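Pro-Pro endopeptidase (Paenibacillus alvei, PDB 6FPC) cleaves the peptide bond between two prolines in a PLP-PVP motif of a cell-surface protein, using one catalytic zinc ion. Local coordinates at residues G66-R70 with G71-T75. Sequence-based numbering, arbitrary orientation.
Sequences GVVPR and GWEGT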
# COMPACT_ATOMS: atom_id res chain seq x y z
N GLY A 66 18.95 -2.27 -10.50
CA GLY A 66 19.85 -1.18 -10.90
C GLY A 66 19.21 -0.03 -11.63
O GLY A 66 19.91 0.77 -12.23
N VAL A 67 17.87 0.08 -11.60
CA VAL A 67 17.14 1.15 -12.25
C VAL A 67 16.73 2.18 -11.19
O VAL A 67 16.27 1.79 -10.10
CB VAL A 67 15.93 0.59 -13.03
CG1 VAL A 67 15.06 1.72 -13.62
CG2 VAL A 67 16.41 -0.35 -14.14
N VAL A 68 16.88 3.47 -11.51
CA VAL A 68 16.53 4.57 -10.60
C VAL A 68 15.03 4.86 -10.58
O VAL A 68 14.47 5.24 -11.61
CB VAL A 68 17.37 5.84 -10.88
CG1 VAL A 68 17.00 6.96 -9.91
CG2 VAL A 68 18.87 5.54 -10.82
N PRO A 69 14.36 4.77 -9.41
CA PRO A 69 12.94 5.14 -9.35
C PRO A 69 12.75 6.60 -9.76
O PRO A 69 13.64 7.44 -9.55
CB PRO A 69 12.57 4.87 -7.88
CG PRO A 69 13.59 3.91 -7.40
CD PRO A 69 14.85 4.34 -8.09
N ARG A 70 11.64 6.91 -10.44
CA ARG A 70 11.41 8.28 -10.92
C ARG A 70 11.45 9.31 -9.79
O ARG A 70 10.81 9.11 -8.75
CB ARG A 70 10.08 8.40 -11.65
CG ARG A 70 10.10 9.62 -12.53
CD ARG A 70 8.93 9.58 -13.44
NE ARG A 70 9.02 10.63 -14.46
CZ ARG A 70 8.18 10.71 -15.47
NH1 ARG A 70 7.21 9.82 -15.60
NH2 ARG A 70 8.31 11.68 -16.37
N GLY A 71 12.21 10.38 -10.03
CA GLY A 71 12.39 11.49 -9.09
C GLY A 71 13.60 11.34 -8.19
O GLY A 71 13.88 12.22 -7.38
N TRP A 72 14.38 10.25 -8.37
CA TRP A 72 15.48 9.95 -7.47
C TRP A 72 16.88 9.93 -8.12
O TRP A 72 17.82 9.40 -7.52
CB TRP A 72 15.15 8.63 -6.74
CG TRP A 72 14.09 8.87 -5.73
CD1 TRP A 72 12.73 8.95 -5.94
CD2 TRP A 72 14.30 9.25 -4.37
NE1 TRP A 72 12.10 9.35 -4.79
CE2 TRP A 72 13.04 9.52 -3.80
CE3 TRP A 72 15.46 9.38 -3.56
CZ2 TRP A 72 12.90 9.95 -2.47
CZ3 TRP A 72 15.31 9.76 -2.23
CH2 TRP A 72 14.04 10.01 -1.69
N GLU A 73 17.07 10.62 -9.26
CA GLU A 73 18.39 10.70 -9.88
C GLU A 73 19.34 11.46 -8.94
O GLU A 73 18.90 12.38 -8.23
CB GLU A 73 18.33 11.43 -11.22
CG GLU A 73 17.72 10.62 -12.36
CD GLU A 73 18.59 9.51 -12.93
OE1 GLU A 73 19.78 9.77 -13.22
OE2 GLU A 73 18.06 8.38 -13.09
N GLY A 74 20.59 11.01 -8.90
CA GLY A 74 21.67 11.61 -8.12
C GLY A 74 21.67 11.30 -6.64
O GLY A 74 22.44 11.92 -5.90
N THR A 75 20.85 10.33 -6.18
CA THR A 75 20.74 9.97 -4.76
C THR A 75 21.35 8.59 -4.44
O THR A 75 21.42 8.19 -3.28
CB THR A 75 19.27 9.94 -4.33
OG1 THR A 75 18.60 8.84 -4.99
CG2 THR A 75 18.53 11.30 -4.57
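Two consecutive type II beta turns, P69 to W72 and W72 to T75, shape this surface loop between strands 47-51 and 84-86, and W72 ends the first and starts the second. The first is closed by W72 N, which donates to P69 O at 3.1 Å; the N-H...O angle of 140° makes this a bent bond, with the donor tilted out of the carbonyl plane. P69 opens the turn by supplying that carbonyl, while its buried apolar ring packs on L77, W79 and V82, tying the turn to the rest of the loop. R70 takes the second place with the negative phi usual there, and G71 has the positive phi that the third place of a type II turn demands and that a residue without a side chain adopts easily. G74 fills the same place in the second turn. There the backbone bond from T75 N to W72 O is weak, but the hydroxyl T75 OG1 gives W72 O a shorter one of 2.7 Å. The indole stands beside the first turn: with CG anti to the carbonyl carbon (chi1 -74°), CD1 comes 3.4 Å from R70 O, which lies at the ring edge. The branched, apolar V68 presents CG1 to W72 CB at 4.0 Å. The bent side chain of E73 crosses V68 at about a right angle, its OE2 in van der Waals contact 3.4 Å from V68 CB. The W72 side chain lies about 8 Å from that of Y148, a zinc ligand, so these two successive type II turns, each with glycine in its third place, belong to a surface loop near the metalloprotease active site.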